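Methoxy mycolic acid synthase 2 (Mycobacterium tuberculosis, PDB 1TPY) transfers a methylene group from S-adenosyl-L-methionine to a double bond of mycolic acid chains, forming the cis cyclopropane rings of the tuberculosis cell envelope. Local coordinates at residues A[36-41]-A[233-238]; A[131-136]-A[162-167]; A[221-226]-A[282-287]. All coordinates share one frame; numbering follows the deposited sequence.

Contact 1 of 3, residues A[36-41]-A[233-238]; sequences AHFERE and ARTLDL
The backbone oxygen of E41 is gripped by two nitrogens of one side chain. R234 reaches it end-on, with NH1 and NH2 each 3.0 Å from E41 O. The oxygen lies close to the guanidinium plane. Neither bond is straight at the hydrogen, because both donors share one acceptor: both N-H...O angles are near 145°. The carboxylate of E41 adds a salt bridge, OE1 to R234 NH1 at 3.3 Å. The carboxylate plane stands steeply against the guanidinium. E41 itself starts away from the helix and folds back at chi2 to bring OE1 there.

The same guanidinium lies flat on the ring of F38. Their centres are 4.1 Å apart and the planes differ by 16°, a cation-pi stack. R234 CD sits over the middle of the ring, 3.8 Å from its centroid. R234 is fully extended, with CG anti to its own backbone N (chi1 -175°), and this straight chain carries CD and then the flat group along one face of F38. L238 CD1 meets CZ of F38 at 3.4 Å, coming obliquely. T235 OG1 lies at the ring edge, 3.5 Å from F38 CE1. The T235 hydroxyl accepts from A36 N at 3.0 Å, and its other bond goes to H231 O, one turn earlier in the helix. The buried hydroxyl thus ties the loop to the helix.

The contact joins the loop between helices 20-24 and 45-57 to helix 229-245. S34, two residues before A36, binds S-adenosyl-L-methionine. A36 and F38 also pack on A48 of helix 45-57. L236 of the same helix segment touches the bound cetyl-trimethyl-ammonium and C269, the active-site residue by similarity, on helix 256-275.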
loop_
_atom_site.group_PDB
_atom_site.type_symbol
_atom_site.label_atom_id
_atom_site.label_comp_id
_atom_site.label_asym_id
_atom_site.label_seq_id
_atom_site.Cartn_x
_atom_site.Cartn_y
_atom_site.Cartn_z
ATOM N N ALA A 36 -5.800 -0.380 -7.719
ATOM C CA ALA A 36 -5.795 -1.440 -8.724
ATOM C C ALA A 36 -5.312 -0.887 -10.068
ATOM O O ALA A 36 -5.107 0.314 -10.208
ATOM C CB ALA A 36 -7.193 -2.019 -8.865
ATOM N N HIS A 37 -5.128 -1.760 -11.053
ATOM C CA HIS A 37 -4.678 -1.321 -12.375
ATOM C C HIS A 37 -5.534 -1.954 -13.463
ATOM O O HIS A 37 -5.260 -3.074 -13.900
ATOM C CB HIS A 37 -3.216 -1.700 -12.591
ATOM C CG HIS A 37 -2.634 -1.147 -13.853
ATOM N ND1 HIS A 37 -2.639 0.201 -14.146
ATOM C CD2 HIS A 37 -2.012 -1.755 -14.890
ATOM C CE1 HIS A 37 -2.043 0.398 -15.308
ATOM N NE2 HIS A 37 -1.654 -0.773 -15.780
ATOM N N PHE A 38 -6.563 -1.231 -13.897
ATOM C CA PHE A 38 -7.485 -1.718 -14.917
ATOM C C PHE A 38 -6.916 -1.650 -16.329
ATOM O O PHE A 38 -7.061 -0.646 -17.021
ATOM C CB PHE A 38 -8.803 -0.936 -14.838
ATOM C CG PHE A 38 -9.463 -1.011 -13.486
ATOM C CD1 PHE A 38 -8.982 -0.253 -12.419
ATOM C CD2 PHE A 38 -10.518 -1.889 -13.261
ATOM C CE1 PHE A 38 -9.539 -0.374 -11.147
ATOM C CE2 PHE A 38 -11.083 -2.020 -11.996
ATOM C CZ PHE A 38 -10.594 -1.263 -10.934
ATOM N N GLU A 39 -6.274 -2.737 -16.744
ATOM C CA GLU A 39 -5.667 -2.835 -18.067
ATOM C C GLU A 39 -6.696 -3.057 -19.162
ATOM O O GLU A 39 -6.480 -2.663 -20.305
ATOM C CB GLU A 39 -4.626 -3.948 -18.069
ATOM C CG GLU A 39 -3.464 -3.619 -17.167
ATOM C CD GLU A 39 -2.448 -4.730 -17.065
ATOM O OE1 GLU A 39 -1.419 -4.507 -16.394
ATOM O OE2 GLU A 39 -2.675 -5.817 -17.642
ATOM N N ARG A 40 -7.803 -3.707 -18.816
ATOM C CA ARG A 40 -8.895 -3.913 -19.761
ATOM C C ARG A 40 -10.089 -3.190 -19.154
ATOM O O ARG A 40 -10.434 -3.413 -17.993
ATOM C CB ARG A 40 -9.248 -5.390 -19.926
ATOM C CG ARG A 40 -8.168 -6.264 -20.521
ATOM C CD ARG A 40 -8.801 -7.535 -21.054
ATOM N NE ARG A 40 -9.998 -7.888 -20.292
ATOM C CZ ARG A 40 -9.988 -8.375 -19.055
ATOM N NH1 ARG A 40 -8.839 -8.582 -18.431
ATOM N NH2 ARG A 40 -11.131 -8.637 -18.437
ATOM N N GLU A 41 -10.718 -2.327 -19.941
ATOM C CA GLU A 41 -11.862 -1.551 -19.478
ATOM C C GLU A 41 -12.874 -2.324 -18.621
ATOM O O GLU A 41 -13.318 -1.829 -17.585
ATOM C CB GLU A 41 -12.576 -0.924 -20.680
ATOM C CG GLU A 41 -13.710 0.022 -20.307
ATOM C CD GLU A 41 -13.225 1.257 -19.569
ATOM O OE1 GLU A 41 -12.521 1.111 -18.546
ATOM O OE2 GLU A 41 -13.556 2.378 -20.010
ATOM N N ALA A 233 -9.447 6.335 -8.431
ATOM C CA ALA A 233 -10.808 6.833 -8.283
ATOM C C ALA A 233 -11.757 5.665 -8.506
ATOM O O ALA A 233 -12.692 5.440 -7.729
ATOM C CB ALA A 233 -11.077 7.939 -9.296
ATOM N N ARG A 234 -11.496 4.909 -9.566
ATOM C CA ARG A 234 -12.318 3.754 -9.894
ATOM C C ARG A 234 -12.188 2.666 -8.831
ATOM O O ARG A 234 -13.183 2.041 -8.447
ATOM C CB ARG A 234 -11.923 3.186 -11.253
ATOM C CG ARG A 234 -12.838 2.072 -11.686
ATOM C CD ARG A 234 -12.543 1.613 -13.089
ATOM N NE ARG A 234 -13.418 0.506 -13.443
ATOM C CZ ARG A 234 -13.307 -0.205 -14.559
ATOM N NH1 ARG A 234 -12.354 0.081 -15.438
ATOM N NH2 ARG A 234 -14.137 -1.214 -14.786
ATOM N N THR A 235 -10.964 2.427 -8.366
ATOM C CA THR A 235 -10.754 1.417 -7.338
ATOM C C THR A 235 -11.593 1.828 -6.134
ATOM O O THR A 235 -12.322 1.023 -5.567
ATOM C CB THR A 235 -9.273 1.328 -6.910
ATOM O OG1 THR A 235 -8.474 0.913 -8.025
ATOM C CG2 THR A 235 -9.106 0.322 -5.766
ATOM N N LEU A 236 -11.496 3.098 -5.768
ATOM C CA LEU A 236 -12.235 3.634 -4.638
ATOM C C LEU A 236 -13.752 3.557 -4.818
ATOM O O LEU A 236 -14.472 3.276 -3.858
ATOM C CB LEU A 236 -11.786 5.074 -4.375
ATOM C CG LEU A 236 -10.430 5.146 -3.656
ATOM C CD1 LEU A 236 -9.833 6.534 -3.740
ATOM C CD2 LEU A 236 -10.625 4.741 -2.206
ATOM N N ASP A 237 -14.237 3.800 -6.036
ATOM C CA ASP A 237 -15.672 3.728 -6.305
ATOM C C ASP A 237 -16.141 2.292 -6.076
ATOM O O ASP A 237 -17.183 2.054 -5.461
ATOM C CB ASP A 237 -15.998 4.118 -7.760
ATOM C CG ASP A 237 -15.724 5.586 -8.062
ATOM O OD1 ASP A 237 -15.845 6.423 -7.148
ATOM O OD2 ASP A 237 -15.408 5.900 -9.230
ATOM N N LEU A 238 -15.365 1.340 -6.584
ATOM C CA LEU A 238 -15.706 -0.068 -6.445
ATOM C C LEU A 238 -15.738 -0.502 -4.979
ATOM O O LEU A 238 -16.643 -1.233 -4.565
ATOM C CB LEU A 238 -14.727 -0.920 -7.261
ATOM C CG LEU A 238 -14.917 -0.758 -8.775
ATOM C CD1 LEU A 238 -13.718 -1.296 -9.509
ATOM C CD2 LEU A 238 -16.183 -1.484 -9.221
#

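Contact 2 of 3, residues A[131-136]-A[162-167]; sequences DRIVSI and GVLLLH. With SAH (S-adenosyl-L-homocysteine), chain C; CO3 (carbonate ion), chain B.
H167 packs against I136 through CB and one face of its ring. Its CB lies 3.7 Å from I136 CG1 and close to the backbone oxygen of S135. H167 CG comes next, 3.5 Å from I136 CG2. This methyl is over the centre of the imidazole, 3.4 Å from the ring centroid, so the pair forms a CH-pi contact. ND1 faces the side chain of Q282 in strand 278-286. At the tip, H167 NE2 donates to O1 of the carbonate at 2.8 Å, while CD2 approaches carbonate O3 at the ring edge. The carbonate may come from the crystallisation liquor, but it sits where related cyclopropane synthases hold a bicarbonate; Y232 and the backbone of C35 hold it too. H167 CG is anti to the backbone N (chi1 168°), which sends the ring past I136 to this pocket.

The two strands run parallel, 2° apart, and their backbones form a ladder. L165 bonds strand 132-136 twice: its N donates to I133 O and its O accepts from S135 N. H167 N then donates to S135 O at 2.8 Å. Water 1 donates to both S135 OG and H167 O, and the S135 hydroxyl is also bonded to I71 O. Beyond the ladder, I136 O accepts from the amino nitrogen of S-adenosyl-L-homocysteine at 2.8 Å. This is the C-terminal end of the parallel strands, the usual cofactor site of Rossmann-like methyltransferases.

On the face of I136, L165 and H167 lies helix 45-57. Strand 132-136 is flanked by strand 67-71, and strand 163-171 by strand 278-286.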
loop_
_atom_site.group_PDB
_atom_site.type_symbol
_atom_site.label_atom_id
_atom_site.label_comp_id
_atom_site.label_asym_id
_atom_site.label_seq_id
_atom_site.Cartn_x
_atom_site.Cartn_y
_atom_site.Cartn_z
ATOM N N ASP A 131 16.777 -10.046 -1.644
ATOM C CA ASP A 131 17.124 -9.782 -3.036
ATOM C C ASP A 131 16.347 -8.661 -3.697
ATOM O O ASP A 131 16.896 -7.903 -4.492
ATOM C CB ASP A 131 16.978 -11.067 -3.831
ATOM C CG ASP A 131 17.903 -12.147 -3.324
ATOM O OD1 ASP A 131 17.427 -13.265 -3.037
ATOM O OD2 ASP A 131 19.114 -11.860 -3.208
ATOM N N ARG A 132 15.069 -8.553 -3.373
ATOM C CA ARG A 132 14.245 -7.505 -3.946
ATOM C C ARG A 132 13.233 -7.061 -2.901
ATOM O O ARG A 132 12.953 -7.793 -1.950
ATOM C CB ARG A 132 13.539 -8.028 -5.195
ATOM C CG ARG A 132 14.483 -8.375 -6.350
ATOM C CD ARG A 132 15.110 -7.121 -6.962
ATOM N NE ARG A 132 15.923 -7.421 -8.140
ATOM C CZ ARG A 132 17.150 -7.937 -8.105
ATOM N NH1 ARG A 132 17.732 -8.211 -6.942
ATOM N NH2 ARG A 132 17.789 -8.194 -9.237
ATOM N N ILE A 133 12.709 -5.852 -3.061
ATOM C CA ILE A 133 11.733 -5.330 -2.124
ATOM C C ILE A 133 10.543 -4.720 -2.843
ATOM O O ILE A 133 10.703 -3.963 -3.804
ATOM C CB ILE A 133 12.327 -4.226 -1.214
ATOM C CG1 ILE A 133 13.508 -4.764 -0.406
ATOM C CG2 ILE A 133 11.254 -3.711 -0.261
ATOM C CD1 ILE A 133 14.321 -3.668 0.260
ATOM N N VAL A 134 9.349 -5.076 -2.385
ATOM C CA VAL A 134 8.135 -4.504 -2.929
ATOM C C VAL A 134 7.390 -3.900 -1.741
ATOM O O VAL A 134 7.349 -4.481 -0.653
ATOM C CB VAL A 134 7.236 -5.559 -3.619
ATOM C CG1 VAL A 134 6.798 -6.616 -2.631
ATOM C CG2 VAL A 134 6.029 -4.873 -4.234
ATOM N N SER A 135 6.846 -2.713 -1.934
ATOM C CA SER A 135 6.092 -2.056 -0.879
ATOM C C SER A 135 4.996 -1.273 -1.567
ATOM O O SER A 135 5.260 -0.320 -2.302
ATOM C CB SER A 135 6.980 -1.113 -0.064
ATOM O OG SER A 135 6.248 -0.599 1.033
ATOM N N ILE A 136 3.764 -1.687 -1.319
ATOM C CA ILE A 136 2.611 -1.067 -1.935
ATOM C C ILE A 136 1.652 -0.515 -0.897
ATOM O O ILE A 136 1.099 -1.265 -0.096
ATOM C CB ILE A 136 1.873 -2.106 -2.806
ATOM C CG1 ILE A 136 2.840 -2.671 -3.848
ATOM C CG2 ILE A 136 0.650 -1.477 -3.458
ATOM C CD1 ILE A 136 2.335 -3.915 -4.537
ATOM N N GLY A 162 20.377 -4.613 -6.404
ATOM C CA GLY A 162 19.005 -4.795 -5.976
ATOM C C GLY A 162 18.066 -3.725 -6.489
ATOM O O GLY A 162 18.492 -2.658 -6.922
ATOM N N VAL A 163 16.774 -4.022 -6.445
ATOM C CA VAL A 163 15.769 -3.078 -6.895
ATOM C C VAL A 163 14.654 -2.978 -5.865
ATOM O O VAL A 163 14.346 -3.942 -5.182
ATOM C CB VAL A 163 15.168 -3.505 -8.251
ATOM C CG1 VAL A 163 14.182 -2.446 -8.736
ATOM C CG2 VAL A 163 16.270 -3.694 -9.270
ATOM N N LEU A 164 14.064 -1.796 -5.759
ATOM C CA LEU A 164 12.973 -1.543 -4.828
ATOM C C LEU A 164 11.804 -0.986 -5.612
ATOM O O LEU A 164 11.959 -0.008 -6.350
ATOM C CB LEU A 164 13.398 -0.515 -3.770
ATOM C CG LEU A 164 12.286 0.323 -3.107
ATOM C CD1 LEU A 164 11.399 -0.553 -2.227
ATOM C CD2 LEU A 164 12.910 1.425 -2.281
ATOM N N LEU A 165 10.645 -1.622 -5.488
ATOM C CA LEU A 165 9.466 -1.116 -6.165
ATOM C C LEU A 165 8.642 -0.458 -5.075
ATOM O O LEU A 165 8.027 -1.132 -4.253
ATOM C CB LEU A 165 8.666 -2.237 -6.829
ATOM C CG LEU A 165 7.468 -1.770 -7.667
ATOM C CD1 LEU A 165 6.351 -1.243 -6.771
ATOM C CD2 LEU A 165 7.921 -0.692 -8.649
ATOM N N LEU A 166 8.660 0.868 -5.064
ATOM C CA LEU A 166 7.935 1.644 -4.079
ATOM C C LEU A 166 6.660 2.196 -4.691
ATOM O O LEU A 166 6.695 3.131 -5.484
ATOM C CB LEU A 166 8.801 2.800 -3.579
ATOM C CG LEU A 166 8.428 3.474 -2.253
ATOM C CD1 LEU A 166 8.958 4.895 -2.272
ATOM C CD2 LEU A 166 6.942 3.491 -2.047
ATOM N N HIS A 167 5.537 1.603 -4.313
ATOM C CA HIS A 167 4.234 2.027 -4.798
ATOM C C HIS A 167 3.603 2.804 -3.654
ATOM O O HIS A 167 3.422 2.272 -2.553
ATOM C CB HIS A 167 3.398 0.796 -5.163
ATOM C CG HIS A 167 1.946 1.082 -5.399
ATOM N ND1 HIS A 167 1.234 0.491 -6.421
ATOM C CD2 HIS A 167 1.052 1.817 -4.695
ATOM C CE1 HIS A 167 -0.036 0.846 -6.333
ATOM N NE2 HIS A 167 -0.173 1.650 -5.294
HETATM N N SAH C . 0.699 -3.922 0.592
HETATM C CA SAH C . -0.661 -4.390 0.862
HETATM C CB SAH C . -1.270 -3.701 2.110
HETATM C CG SAH C . -1.337 -2.173 2.125
HETATM S SD SAH C . -2.085 -1.506 3.636
HETATM C C SAH C . -1.567 -4.158 -0.348
HETATM O O SAH C . -1.122 -3.482 -1.293
HETATM O OXT SAH C . -2.715 -4.641 -0.334
HETATM C "C5'" SAH C . -0.661 -0.760 4.472
HETATM C "C4'" SAH C . 0.293 -1.847 4.992
HETATM O "O4'" SAH C . 1.597 -1.329 5.349
HETATM C "C3'" SAH C . -0.229 -2.572 6.231
HETATM O "O3'" SAH C . 0.026 -3.981 6.090
HETATM C "C2'" SAH C . 0.568 -1.969 7.352
HETATM O "O2'" SAH C . 0.614 -2.838 8.497
HETATM C "C1'" SAH C . 1.889 -1.762 6.686
HETATM N N9 SAH C . 2.814 -0.777 7.387
HETATM C C8 SAH C . 2.630 0.510 7.781
HETATM N N7 SAH C . 3.634 1.089 8.358
HETATM C C5 SAH C . 4.600 0.078 8.351
HETATM C C6 SAH C . 5.941 -0.001 8.817
HETATM N N6 SAH C . 6.557 1.018 9.410
HETATM N N1 SAH C . 6.618 -1.185 8.641
HETATM C C2 SAH C . 5.999 -2.228 8.039
HETATM N N3 SAH C . 4.745 -2.274 7.563
HETATM C C4 SAH C . 4.098 -1.069 7.756
HETATM C C CO3 B . -1.732 2.979 -2.435
HETATM O O1 CO3 B . -2.282 2.382 -3.686
HETATM O O2 CO3 B . -2.548 3.232 -1.391
HETATM O O3 CO3 B . -0.411 3.276 -2.349
HETATM O O HOH W 1 4.561 1.416 0.025
#

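Contact 3 of 3, residues A[221-226]-A[282-287]; sequences TLTRRQ and QFTLAK
The ring of F283 takes R225 over one face and L222 at its edge. R225 CG stands 4.3 Å from the ring centroid in a CH-pi contact, and CD is 3.4 Å from F283 CE2. The two side chains lie alongside each other and point the same way, with the guanidinium plane turned 52° from the ring. L222 CD1 reaches the ring in its plane, 3.7 Å from F283 CD2, and also packs on L285 CD2. Helix 208-218 covers the side of the sheet carrying F283 and L285, with V211 on F283 and S215 on L285.

Strands 221-227 and 278-286 are antiparallel, and the segment axes make an angle of 139°. They are the last two strands in the 3-2-1-4-5-7-6 order of the class I methyltransferase sheet, with 221-227 at the edge. A beta bulge interrupts the regular pairing: T223 and R224 together face T284. T223 N donates to T284 O at 2.9 Å, and T284 N donates straight to R224 O at 2.8 Å.

T223 OG1 sits between the backbone N and the carbonyl carbon (chi1 64°), where it adds a second bond to T284 O, 3.2 Å long and from above the carbonyl plane. At the far end, Q226 and Q282 exchange backbone bonds in both directions, and Q226 OE1 accepts from K59 NZ.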
loop_
_atom_site.group_PDB
_atom_site.type_symbol
_atom_site.label_atom_id
_atom_site.label_comp_id
_atom_site.label_asym_id
_atom_site.label_seq_id
_atom_site.Cartn_x
_atom_site.Cartn_y
_atom_site.Cartn_z
ATOM N N THR A 221 18.527 5.031 -7.876
ATOM C CA THR A 221 18.311 5.697 -9.154
ATOM C C THR A 221 16.861 5.410 -9.544
ATOM O O THR A 221 16.448 4.244 -9.570
ATOM C CB THR A 221 19.223 5.126 -10.267
ATOM O OG1 THR A 221 20.577 5.530 -10.037
ATOM C CG2 THR A 221 18.777 5.624 -11.636
ATOM N N LEU A 222 16.090 6.460 -9.822
ATOM C CA LEU A 222 14.698 6.284 -10.233
ATOM C C LEU A 222 14.710 5.926 -11.714
ATOM O O LEU A 222 14.851 6.799 -12.571
ATOM C CB LEU A 222 13.888 7.570 -10.029
ATOM C CG LEU A 222 12.415 7.509 -10.471
ATOM C CD1 LEU A 222 11.656 6.439 -9.691
ATOM C CD2 LEU A 222 11.765 8.856 -10.253
ATOM N N THR A 223 14.572 4.640 -12.014
ATOM C CA THR A 223 14.585 4.209 -13.400
ATOM C C THR A 223 13.221 4.434 -14.032
ATOM O O THR A 223 13.081 4.402 -15.250
ATOM C CB THR A 223 14.985 2.726 -13.518
ATOM O OG1 THR A 223 14.000 1.909 -12.884
ATOM C CG2 THR A 223 16.327 2.492 -12.835
ATOM N N ARG A 224 12.217 4.683 -13.199
ATOM C CA ARG A 224 10.876 4.920 -13.715
ATOM C C ARG A 224 9.841 5.227 -12.656
ATOM O O ARG A 224 9.821 4.604 -11.599
ATOM C CB ARG A 224 10.386 3.705 -14.505
ATOM C CG ARG A 224 8.971 3.853 -15.042
ATOM C CD ARG A 224 8.437 2.517 -15.514
ATOM N NE ARG A 224 7.062 2.608 -15.987
ATOM C CZ ARG A 224 6.706 2.968 -17.215
ATOM N NH1 ARG A 224 5.420 3.021 -17.541
ATOM N NH2 ARG A 224 7.632 3.261 -18.122
ATOM N N ARG A 225 8.994 6.203 -12.960
ATOM C CA ARG A 225 7.881 6.581 -12.103
ATOM C C ARG A 225 6.642 6.408 -12.975
ATOM O O ARG A 225 6.567 6.965 -14.069
ATOM C CB ARG A 225 7.959 8.040 -11.634
ATOM C CG ARG A 225 6.714 8.448 -10.829
ATOM C CD ARG A 225 6.788 9.852 -10.241
ATOM N NE ARG A 225 6.752 10.896 -11.260
ATOM C CZ ARG A 225 5.660 11.275 -11.916
ATOM N NH1 ARG A 225 4.489 10.698 -11.665
ATOM N NH2 ARG A 225 5.739 12.235 -12.829
ATOM N N GLN A 226 5.680 5.623 -12.499
ATOM C CA GLN A 226 4.452 5.390 -13.254
ATOM C C GLN A 226 3.240 5.721 -12.398
ATOM O O GLN A 226 3.097 5.223 -11.282
ATOM C CB GLN A 226 4.391 3.933 -13.738
ATOM C CG GLN A 226 3.023 3.477 -14.248
ATOM C CD GLN A 226 3.060 2.089 -14.890
ATOM O OE1 GLN A 226 3.887 1.247 -14.535
ATOM N NE2 GLN A 226 2.150 1.846 -15.830
ATOM N N GLN A 282 4.177 4.454 -8.874
ATOM C CA GLN A 282 5.050 3.307 -8.684
ATOM C C GLN A 282 6.461 3.777 -9.044
ATOM O O GLN A 282 6.739 4.155 -10.190
ATOM C CB GLN A 282 4.638 2.122 -9.570
ATOM C CG GLN A 282 3.401 1.395 -9.061
ATOM C CD GLN A 282 3.234 0.006 -9.643
ATOM O OE1 GLN A 282 2.406 -0.779 -9.174
ATOM N NE2 GLN A 282 4.014 -0.308 -10.664
ATOM N N PHE A 283 7.341 3.779 -8.048
ATOM C CA PHE A 283 8.719 4.204 -8.255
ATOM C C PHE A 283 9.653 3.006 -8.329
ATOM O O PHE A 283 9.793 2.252 -7.361
ATOM C CB PHE A 283 9.192 5.099 -7.120
ATOM C CG PHE A 283 8.417 6.376 -6.970
ATOM C CD1 PHE A 283 7.225 6.400 -6.263
ATOM C CD2 PHE A 283 8.912 7.566 -7.493
ATOM C CE1 PHE A 283 6.533 7.595 -6.069
ATOM C CE2 PHE A 283 8.227 8.767 -7.307
ATOM C CZ PHE A 283 7.035 8.779 -6.593
ATOM N N THR A 284 10.291 2.830 -9.478
ATOM C CA THR A 284 11.226 1.734 -9.644
ATOM C C THR A 284 12.588 2.295 -9.265
ATOM O O THR A 284 13.176 3.062 -10.022
ATOM C CB THR A 284 11.246 1.228 -11.097
ATOM O OG1 THR A 284 9.938 0.761 -11.451
ATOM C CG2 THR A 284 12.237 0.080 -11.249
ATOM N N LEU A 285 13.060 1.919 -8.077
ATOM C CA LEU A 285 14.334 2.391 -7.541
ATOM C C LEU A 285 15.417 1.317 -7.563
ATOM O O LEU A 285 15.289 0.271 -6.917
ATOM C CB LEU A 285 14.123 2.884 -6.110
ATOM C CG LEU A 285 13.083 4.000 -5.996
ATOM C CD1 LEU A 285 12.640 4.166 -4.556
ATOM C CD2 LEU A 285 13.674 5.290 -6.538
ATOM N N ALA A 286 16.494 1.596 -8.290
ATOM C CA ALA A 286 17.601 0.658 -8.423
ATOM C C ALA A 286 18.858 1.158 -7.716
ATOM O O ALA A 286 19.182 2.345 -7.768
ATOM C CB ALA A 286 17.890 0.418 -9.906
ATOM N N LYS A 287 19.565 0.246 -7.055
ATOM C CA LYS A 287 20.789 0.605 -6.348
ATOM C C LYS A 287 21.905 0.919 -7.336
ATOM O O LYS A 287 22.099 0.180 -8.297
ATOM C CB LYS A 287 21.233 -0.535 -5.424
ATOM C CG LYS A 287 20.383 -0.692 -4.180
ATOM C CD LYS A 287 21.004 -1.670 -3.194
ATOM C CE LYS A 287 22.347 -1.183 -2.683
ATOM N NZ LYS A 287 22.993 -2.193 -1.800
#

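Contacts 2 and 3 belong to one seven-stranded sheet, with centres 9 Å apart. They touch where strands 163-171 and 278-286 adjoin, probably through hydrogen bonds from L164 N to L285 O and F283 N to L166 O. Contact 1 lies off the sheet, about 22 Å from contact 2 and 23 Å from contact 3, centre to centre. Along the chain, contact 2 is nested within the loop closed by contact 1 and precedes contact 3. The segments of contacts 1 and 3 alternate: 221-226 comes before 233-238, and 282-287 after it. Contacts 2 and 3 pair four strands of the sheet; contact 2 reaches the cofactor, and contact 3 closes one edge. Contact 1 lies beside the cetyl-trimethyl-ammonium pocket.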